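Local coordinates for protein salivary nitrophorin (Cimex lectularius, PDB 2IMQ) that carries nitric oxide on a cysteine-ligated heme in bed bug saliva and releases it into the victim during feeding, causing vasodilation, at residues E103-D111 against Y150-K158; V187-M196 against P216-Y224. All coordinates share one frame; numbering follows the deposited sequence.

Contact 1: E103-D111 against Y150-K158; sequences ETIIVTVDD and YDTRLDYSK
The guanidinium group of Arg-153 carries Val-107 on one face, its CG1 centred 3.4 Å above the plane, while the edge of the same group is turned to Asp-151. At the Tyr-156 ring the approach is edge-on: Ile-105 CD1 lies near the ring plane, and Ile-105 CG1 comes within 3.6 Å of Tyr-156 OH. The arginine is held in place from within 150-158. It grips Asp-151 side-on, NE to OD1 at 2.9 Å and NH2 to OD2 at 3.0 Å; both oxygens lie close to the guanidinium plane, but the carboxylate is tilted, NH2 meeting OD2 from above its plane (39°). Asp-151 OD1 also accepts from Arg-153 N at 3.0 Å, forming an Asx turn, so one carboxylate oxygen holds both the backbone N and NE. The bend at chi3 (-77°) folds the chain back toward that carboxylate. Just past the strand, Val-109 CG1 touches the pair, 3.7 Å from Asp-151 OD2. Alongside the ion pair the contact is apolar: chi1 of 170° sets Val-107 CG1 over the guanidinium and leaves CG2 to meet Leu-154 CD2 at 3.7 Å. Strand 103-108 is the outermost of its sheet in the two-sheet DNase I-like sandwich, hydrogen-bonded to strand 116-124; the loop between strands 127-135 and 165-169 packs across it, with Leu-154 also resting on Val-119 and Ser-134.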
loop_
_atom_site.group_PDB
_atom_site.type_symbol
_atom_site.label_atom_id
_atom_site.label_comp_id
_atom_site.label_asym_id
_atom_site.label_seq_id
_atom_site.Cartn_x
_atom_site.Cartn_y
_atom_site.Cartn_z
ATOM N N GLU A 103 -5.016 8.682 15.119
ATOM C CA GLU A 103 -4.314 7.701 15.932
ATOM C C GLU A 103 -3.530 6.775 15.036
ATOM O O GLU A 103 -4.025 6.383 13.983
ATOM C CB GLU A 103 -5.313 6.882 16.735
ATOM C CG GLU A 103 -6.060 7.649 17.823
ATOM C CD GLU A 103 -5.131 8.325 18.816
ATOM O OE1 GLU A 103 -5.457 9.445 19.297
ATOM O OE2 GLU A 103 -4.094 7.736 19.143
ATOM N N THR A 104 -2.342 6.412 15.481
ATOM C CA THR A 104 -1.505 5.422 14.777
ATOM C C THR A 104 -0.996 4.397 15.760
ATOM O O THR A 104 -0.661 4.736 16.913
ATOM C CB THR A 104 -0.316 6.117 14.136
ATOM O OG1 THR A 104 -0.770 6.903 13.029
ATOM C CG2 THR A 104 0.650 5.124 13.498
ATOM N N ILE A 105 -1.003 3.130 15.370
ATOM C CA ILE A 105 -0.326 2.101 16.100
ATOM C C ILE A 105 0.749 1.465 15.226
ATOM O O ILE A 105 0.667 1.453 13.992
ATOM C CB ILE A 105 -1.313 0.974 16.601
ATOM C CG1 ILE A 105 -1.901 0.192 15.431
ATOM C CG2 ILE A 105 -2.385 1.558 17.584
ATOM C CD1 ILE A 105 -2.185 -1.238 15.762
ATOM N N ILE A 106 1.774 0.987 15.882
ATOM C CA ILE A 106 2.779 0.181 15.256
ATOM C C ILE A 106 2.716 -1.172 15.940
ATOM O O ILE A 106 2.663 -1.258 17.191
ATOM C CB ILE A 106 4.169 0.812 15.458
ATOM C CG1 ILE A 106 4.272 2.156 14.755
ATOM C CG2 ILE A 106 5.213 -0.056 14.887
ATOM C CD1 ILE A 106 5.559 2.902 14.987
ATOM N N VAL A 107 2.794 -2.228 15.128
ATOM C CA VAL A 107 2.808 -3.601 15.608
ATOM C C VAL A 107 4.116 -4.207 15.137
ATOM O O VAL A 107 4.451 -4.157 13.936
ATOM C CB VAL A 107 1.636 -4.452 15.074
ATOM C CG1 VAL A 107 1.870 -5.920 15.419
ATOM C CG2 VAL A 107 0.311 -3.961 15.646
ATOM N N THR A 108 4.855 -4.848 16.011
ATOM C CA THR A 108 6.025 -5.552 15.547
ATOM C C THR A 108 5.990 -6.961 16.059
ATOM O O THR A 108 5.535 -7.211 17.178
ATOM C CB THR A 108 7.307 -4.810 15.884
ATOM O OG1 THR A 108 7.342 -4.503 17.276
ATOM C CG2 THR A 108 7.321 -3.436 15.203
ATOM N N VAL A 109 6.469 -7.889 15.241
ATOM C CA VAL A 109 6.253 -9.295 15.495
ATOM C C VAL A 109 7.556 -10.031 15.836
ATOM O O VAL A 109 7.519 -11.163 16.358
ATOM C CB VAL A 109 5.482 -9.959 14.334
ATOM C CG1 VAL A 109 4.094 -9.318 14.156
ATOM C CG2 VAL A 109 6.210 -9.814 13.077
ATOM N N ASP A 110 8.699 -9.373 15.611
ATOM C CA ASP A 110 10.019 -9.961 15.851
ATOM C C ASP A 110 10.870 -9.080 16.790
ATOM O O ASP A 110 10.669 -7.873 16.890
ATOM C CB ASP A 110 10.775 -10.150 14.521
ATOM C CG ASP A 110 10.947 -8.836 13.731
ATOM O OD1 ASP A 110 10.040 -7.969 13.760
ATOM O OD2 ASP A 110 11.967 -8.585 13.060
ATOM N N ASP A 111 11.886 -9.662 17.430
ATOM C CA ASP A 111 12.690 -8.881 18.369
ATOM C C ASP A 111 13.572 -7.782 17.745
ATOM O O ASP A 111 13.997 -6.857 18.419
ATOM C CB ASP A 111 13.475 -9.803 19.308
ATOM C CG ASP A 111 14.646 -10.542 18.646
ATOM O OD1 ASP A 111 14.933 -10.388 17.448
ATOM O OD2 ASP A 111 15.349 -11.346 19.283
ATOM N N TYR A 150 0.169 -10.405 7.328
ATOM C CA TYR A 150 -1.084 -10.202 8.011
ATOM C C TYR A 150 -0.880 -10.409 9.523
ATOM O O TYR A 150 -0.148 -11.314 9.941
ATOM C CB TYR A 150 -2.157 -11.186 7.559
ATOM C CG TYR A 150 -3.509 -10.948 8.188
ATOM C CD1 TYR A 150 -4.338 -10.010 7.672
ATOM C CD2 TYR A 150 -3.933 -11.672 9.295
ATOM C CE1 TYR A 150 -5.559 -9.757 8.245
ATOM C CE2 TYR A 150 -5.143 -11.445 9.865
ATOM C CZ TYR A 150 -5.988 -10.505 9.330
ATOM O OH TYR A 150 -7.215 -10.227 9.912
ATOM N N ASP A 151 -1.518 -9.571 10.326
ATOM C CA ASP A 151 -1.682 -9.823 11.731
ATOM C C ASP A 151 -3.037 -9.232 12.087
ATOM O O ASP A 151 -3.430 -8.157 11.611
ATOM C CB ASP A 151 -0.557 -9.105 12.475
ATOM C CG ASP A 151 -0.479 -9.452 13.958
ATOM O OD1 ASP A 151 -1.357 -9.009 14.704
ATOM O OD2 ASP A 151 0.449 -10.146 14.411
ATOM N N THR A 152 -3.739 -9.888 13.009
ATOM C CA THR A 152 -5.125 -9.454 13.299
ATOM C C THR A 152 -5.107 -8.092 13.953
ATOM O O THR A 152 -6.069 -7.373 13.842
ATOM C CB THR A 152 -5.843 -10.458 14.189
ATOM O OG1 THR A 152 -5.014 -10.704 15.313
ATOM C CG2 THR A 152 -6.023 -11.748 13.480
ATOM N N ARG A 153 -4.020 -7.729 14.635
ATOM C CA ARG A 153 -3.902 -6.426 15.277
ATOM C C ARG A 153 -3.865 -5.269 14.307
ATOM O O ARG A 153 -4.080 -4.134 14.671
ATOM C CB ARG A 153 -2.639 -6.368 16.128
ATOM C CG ARG A 153 -2.677 -7.310 17.362
ATOM C CD ARG A 153 -1.351 -7.343 18.041
ATOM N NE ARG A 153 -0.391 -8.179 17.313
ATOM C CZ ARG A 153 0.882 -8.359 17.667
ATOM N NH1 ARG A 153 1.347 -7.798 18.773
ATOM N NH2 ARG A 153 1.682 -9.123 16.943
ATOM N N LEU A 154 -3.583 -5.570 13.043
ATOM C CA LEU A 154 -3.488 -4.562 11.953
ATOM C C LEU A 154 -4.800 -4.433 11.194
ATOM O O LEU A 154 -4.938 -3.562 10.321
ATOM C CB LEU A 154 -2.343 -4.914 11.002
ATOM C CG LEU A 154 -0.960 -4.971 11.608
ATOM C CD1 LEU A 154 0.023 -5.611 10.625
ATOM C CD2 LEU A 154 -0.461 -3.612 11.998
ATOM N N ASP A 155 -5.791 -5.251 11.560
ATOM C CA ASP A 155 -7.023 -5.410 10.800
ATOM C C ASP A 155 -8.158 -4.772 11.598
ATOM O O ASP A 155 -8.789 -5.417 12.481
ATOM C CB ASP A 155 -7.335 -6.878 10.566
ATOM C CG ASP A 155 -8.472 -7.088 9.642
ATOM O OD1 ASP A 155 -9.328 -6.163 9.472
ATOM O OD2 ASP A 155 -8.614 -8.183 9.059
ATOM N N TYR A 156 -8.467 -3.516 11.258
ATOM C CA TYR A 156 -9.470 -2.734 11.969
ATOM C C TYR A 156 -10.885 -3.036 11.509
ATOM O O TYR A 156 -11.847 -2.347 11.907
ATOM C CB TYR A 156 -9.120 -1.240 11.893
ATOM C CG TYR A 156 -8.133 -0.769 12.921
ATOM C CD1 TYR A 156 -7.061 -1.526 13.341
ATOM C CD2 TYR A 156 -8.253 0.494 13.440
ATOM C CE1 TYR A 156 -6.191 -1.060 14.317
ATOM C CE2 TYR A 156 -7.394 0.963 14.395
ATOM C CZ TYR A 156 -6.381 0.186 14.833
ATOM O OH TYR A 156 -5.489 0.616 15.777
ATOM N N SER A 157 -11.051 -4.070 10.698
ATOM C CA SER A 157 -12.367 -4.611 10.391
ATOM C C SER A 157 -12.750 -5.670 11.439
ATOM O O SER A 157 -13.926 -6.040 11.518
ATOM C CB SER A 157 -12.453 -5.224 8.996
ATOM O OG SER A 157 -11.859 -6.490 8.917
ATOM N N LYS A 158 -11.761 -6.163 12.203
ATOM C CA LYS A 158 -11.941 -7.223 13.221
ATOM C C LYS A 158 -11.763 -6.547 14.540
ATOM O O LYS A 158 -10.946 -6.965 15.362
ATOM C CB LYS A 158 -10.872 -8.284 13.079
ATOM C CG LYS A 158 -11.078 -9.182 11.975
ATOM C CD LYS A 158 -10.029 -10.262 11.994
ATOM C CE LYS A 158 -10.320 -11.225 10.899
ATOM N NZ LYS A 158 -11.723 -11.819 11.049
#

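Contact 2: V187-M196 against P216-Y224; sequences VDQNNIDGLM and PQVTFKPTY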
loop_
_atom_site.group_PDB
_atom_site.type_symbol
_atom_site.label_atom_id
_atom_site.label_comp_id
_atom_site.label_asym_id
_atom_site.label_seq_id
_atom_site.Cartn_x
_atom_site.Cartn_y
_atom_site.Cartn_z
ATOM N N VAL A 187 2.594 -14.082 -18.853
ATOM C CA VAL A 187 2.823 -12.662 -19.015
ATOM C C VAL A 187 2.885 -12.315 -20.517
ATOM O O VAL A 187 2.281 -11.357 -20.978
ATOM C CB VAL A 187 4.063 -12.226 -18.296
ATOM C CG1 VAL A 187 4.442 -10.791 -18.653
ATOM C CG2 VAL A 187 3.899 -12.352 -16.749
ATOM N N ASP A 188 3.660 -13.081 -21.272
ATOM C CA ASP A 188 3.864 -12.791 -22.681
ATOM C C ASP A 188 2.535 -12.885 -23.426
ATOM O O ASP A 188 2.314 -12.177 -24.423
ATOM C CB ASP A 188 4.839 -13.795 -23.299
ATOM C CG ASP A 188 6.256 -13.601 -22.863
ATOM O OD1 ASP A 188 6.618 -12.553 -22.228
ATOM O OD2 ASP A 188 7.108 -14.477 -23.166
ATOM N N GLN A 189 1.644 -13.743 -23.000
ATOM C CA GLN A 189 0.316 -13.890 -23.573
ATOM C C GLN A 189 -0.688 -12.899 -23.037
ATOM O O GLN A 189 -1.855 -12.928 -23.413
ATOM C CB GLN A 189 -0.209 -15.289 -23.369
ATOM C CG GLN A 189 0.591 -16.367 -24.039
ATOM C CD GLN A 189 0.140 -17.730 -23.600
ATOM O OE1 GLN A 189 0.812 -18.396 -22.803
ATOM N NE2 GLN A 189 -0.993 -18.160 -24.116
ATOM N N ASN A 190 -0.249 -12.047 -22.112
ATOM C CA ASN A 190 -1.138 -11.148 -21.388
ATOM C C ASN A 190 -2.268 -11.870 -20.691
ATOM O O ASN A 190 -3.390 -11.334 -20.561
ATOM C CB ASN A 190 -1.730 -9.997 -22.240
ATOM C CG ASN A 190 -2.197 -8.853 -21.377
ATOM O OD1 ASN A 190 -1.500 -8.508 -20.392
ATOM N ND2 ASN A 190 -3.391 -8.306 -21.653
ATOM N N ASN A 191 -2.020 -13.093 -20.217
ATOM C CA ASN A 191 -3.089 -13.809 -19.525
ATOM C C ASN A 191 -2.952 -13.549 -18.029
ATOM O O ASN A 191 -2.491 -14.374 -17.255
ATOM C CB ASN A 191 -3.035 -15.303 -19.846
ATOM C CG ASN A 191 -4.230 -16.037 -19.339
ATOM O OD1 ASN A 191 -5.072 -15.474 -18.619
ATOM N ND2 ASN A 191 -4.294 -17.353 -19.652
ATOM N N ILE A 192 -3.383 -12.359 -17.672
ATOM C CA ILE A 192 -3.248 -11.874 -16.301
ATOM C C ILE A 192 -4.096 -12.696 -15.359
ATOM O O ILE A 192 -3.609 -13.136 -14.331
ATOM C CB ILE A 192 -3.679 -10.378 -16.245
ATOM C CG1 ILE A 192 -2.798 -9.541 -17.153
ATOM C CG2 ILE A 192 -3.635 -9.842 -14.837
ATOM C CD1 ILE A 192 -1.308 -9.591 -16.966
ATOM N N ASP A 193 -5.335 -12.969 -15.703
ATOM C CA ASP A 193 -6.209 -13.727 -14.833
ATOM C C ASP A 193 -5.719 -15.172 -14.717
ATOM O O ASP A 193 -5.841 -15.797 -13.667
ATOM C CB ASP A 193 -7.637 -13.702 -15.333
ATOM C CG ASP A 193 -8.284 -12.385 -15.250
ATOM O OD1 ASP A 193 -7.798 -11.489 -14.534
ATOM O OD2 ASP A 193 -9.342 -12.162 -15.909
ATOM N N GLY A 194 -5.114 -15.690 -15.767
ATOM C CA GLY A 194 -4.568 -17.027 -15.741
ATOM C C GLY A 194 -3.405 -17.110 -14.798
ATOM O O GLY A 194 -3.250 -18.096 -14.056
ATOM N N LEU A 195 -2.552 -16.112 -14.793
ATOM C CA LEU A 195 -1.410 -16.081 -13.877
ATOM C C LEU A 195 -1.872 -15.818 -12.434
ATOM O O LEU A 195 -1.357 -16.407 -11.469
ATOM C CB LEU A 195 -0.354 -15.092 -14.345
ATOM C CG LEU A 195 0.954 -15.094 -13.545
ATOM C CD1 LEU A 195 1.548 -16.454 -13.519
ATOM C CD2 LEU A 195 1.872 -14.091 -14.061
ATOM N N MET A 196 -2.875 -14.971 -12.301
ATOM C CA MET A 196 -3.476 -14.671 -11.009
ATOM C C MET A 196 -4.071 -15.892 -10.353
ATOM O O MET A 196 -4.224 -15.945 -9.136
ATOM C CB MET A 196 -4.529 -13.556 -11.137
ATOM C CG MET A 196 -4.849 -12.822 -9.847
ATOM S SD MET A 196 -3.320 -11.952 -9.302
ATOM C CE MET A 196 -3.333 -10.398 -9.977
ATOM N N PRO A 216 -8.908 -4.610 -5.980
ATOM C CA PRO A 216 -9.458 -4.237 -7.289
ATOM C C PRO A 216 -8.961 -5.195 -8.366
ATOM O O PRO A 216 -7.927 -5.862 -8.201
ATOM C CB PRO A 216 -8.867 -2.862 -7.525
ATOM C CG PRO A 216 -8.579 -2.336 -6.197
ATOM C CD PRO A 216 -8.016 -3.578 -5.428
ATOM N N GLN A 217 -9.710 -5.292 -9.473
ATOM C CA GLN A 217 -9.232 -6.123 -10.586
ATOM C C GLN A 217 -7.852 -5.693 -11.083
ATOM O O GLN A 217 -7.574 -4.539 -11.312
ATOM C CB GLN A 217 -10.190 -6.067 -11.785
ATOM C CG GLN A 217 -9.685 -6.860 -12.975
ATOM C CD GLN A 217 -10.523 -6.842 -14.228
ATOM O OE1 GLN A 217 -10.296 -7.711 -15.106
ATOM N NE2 GLN A 217 -11.456 -5.878 -14.354
ATOM N N VAL A 218 -6.997 -6.689 -11.220
ATOM C CA VAL A 218 -5.647 -6.492 -11.702
ATOM C C VAL A 218 -5.625 -6.727 -13.205
ATOM O O VAL A 218 -5.966 -7.781 -13.665
ATOM C CB VAL A 218 -4.677 -7.490 -11.033
ATOM C CG1 VAL A 218 -3.316 -7.398 -11.619
ATOM C CG2 VAL A 218 -4.625 -7.219 -9.513
ATOM N N THR A 219 -5.165 -5.731 -13.940
ATOM C CA THR A 219 -4.993 -5.828 -15.390
ATOM C C THR A 219 -3.573 -5.619 -15.844
ATOM O O THR A 219 -3.327 -5.667 -17.044
ATOM C CB THR A 219 -5.907 -4.810 -16.110
ATOM O OG1 THR A 219 -5.494 -3.490 -15.781
ATOM C CG2 THR A 219 -7.276 -4.943 -15.642
ATOM N N PHE A 220 -2.661 -5.327 -14.930
ATOM C CA PHE A 220 -1.299 -5.050 -15.210
ATOM C C PHE A 220 -0.464 -6.287 -14.932
ATOM O O PHE A 220 -0.778 -7.151 -14.113
ATOM C CB PHE A 220 -0.808 -3.846 -14.405
ATOM C CG PHE A 220 -1.100 -3.891 -12.910
ATOM C CD1 PHE A 220 -0.155 -4.329 -12.011
ATOM C CD2 PHE A 220 -2.301 -3.427 -12.422
ATOM C CE1 PHE A 220 -0.426 -4.333 -10.652
ATOM C CE2 PHE A 220 -2.574 -3.441 -11.094
ATOM C CZ PHE A 220 -1.605 -3.886 -10.205
ATOM N N LYS A 221 0.683 -6.314 -15.598
ATOM C CA LYS A 221 1.625 -7.379 -15.483
ATOM C C LYS A 221 2.305 -7.347 -14.115
ATOM O O LYS A 221 2.259 -6.335 -13.425
ATOM C CB LYS A 221 2.672 -7.339 -16.580
ATOM C CG LYS A 221 2.011 -7.560 -17.906
ATOM C CD LYS A 221 2.972 -7.360 -19.021
ATOM C CE LYS A 221 2.253 -7.508 -20.356
ATOM N NZ LYS A 221 1.429 -8.718 -20.510
ATOM N N PRO A 222 2.836 -8.484 -13.686
ATOM C CA PRO A 222 3.530 -8.528 -12.421
ATOM C C PRO A 222 4.475 -7.368 -12.249
ATOM O O PRO A 222 5.162 -6.970 -13.193
ATOM C CB PRO A 222 4.258 -9.854 -12.489
ATOM C CG PRO A 222 3.282 -10.707 -13.273
ATOM C CD PRO A 222 2.792 -9.796 -14.338
ATOM N N THR A 223 4.607 -6.900 -11.017
ATOM C CA THR A 223 5.404 -5.713 -10.713
ATOM C C THR A 223 6.813 -6.044 -10.185
ATOM O O THR A 223 7.583 -5.144 -9.840
ATOM C CB THR A 223 4.681 -4.865 -9.686
ATOM O OG1 THR A 223 4.442 -5.638 -8.487
ATOM C CG2 THR A 223 3.366 -4.346 -10.235
ATOM N N TYR A 224 7.182 -7.303 -10.203
ATOM C CA TYR A 224 8.401 -7.819 -9.699
ATOM C C TYR A 224 8.685 -9.134 -10.432
ATOM O O TYR A 224 7.747 -9.800 -10.851
ATOM C CB TYR A 224 8.263 -8.056 -8.191
ATOM C CG TYR A 224 9.283 -8.803 -7.470
ATOM C CD1 TYR A 224 10.400 -8.183 -6.931
ATOM C CD2 TYR A 224 9.149 -10.172 -7.301
ATOM C CE1 TYR A 224 11.338 -8.895 -6.201
ATOM C CE2 TYR A 224 10.035 -10.880 -6.517
ATOM C CZ TYR A 224 11.157 -10.246 -6.004
ATOM O OH TYR A 224 12.119 -10.925 -5.285
HETATM O O HOH W 1 -1.376 -6.154 -18.995
HETATM O O HOH W 2 -4.619 -6.580 -19.312
HETATM O O HOH W 3 -7.625 -8.822 -15.421
#
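The backbones of 187-196 and 216-224 approach most closely at two places, with CA atoms 6.5 Å apart at Val-187 and Lys-221 and 6.4 Å apart at Ile-192 and Thr-219. Lys-221 bends at its last torsion (chi4 -50°) to bring NZ to Val-187 O at 2.8 Å and to Asn-190 OD1 at 2.9 Å, the latter with a C=O...donor angle of 120°. Val-187 O also accepts from Asn-190 N, so the ammonium joins a carbonyl already engaged in ending the helix. Helix 180-188 stops in a Schellman motif, with Asn-190 at positive phi and bonds running back into the last turn; Asn-191 then serves as N-cap of helix 192-196, its OD1 receiving Gly-194 N. A charged lysine here would probably complement the negative end of the helix dipole. Two waters extend the polar side, each linking the Asn-190 amide to Thr-219 O. Inward, Ile-192 packs CG2 at 3.3 Å from Val-218 O and lays CD1 near the Lys-221 chain. Val-187 CG2 meets the Pro-222 ring at CD, 3.7 Å away, and Leu-195 CD2 crosses to the proline CG at 3.7 Å. Val-218 sets CG1 over one face of Phe-220, whose ring also meets Tyr-260 edge-to-face.

Two ways of setting a loop against regular structure appear here, on opposite sides of the centre of the chain. Contact 1 packs a loop against the border strand of one sheet, whereas contact 2 anchors a loop to the end of one helix and the start of the next. Their centres are 29 Å apart and their nearest atoms about 15 Å, so they do not touch, and they follow in series along the chain. Both lie away from the heme site, whose pocket is drawn from residues between 14 and 89, with Cys-60 as the proximal iron ligand. In contact 2 a lysine bonds across the interface; in contact 1 the arginine is bonded within its own loop and offers the strand a face.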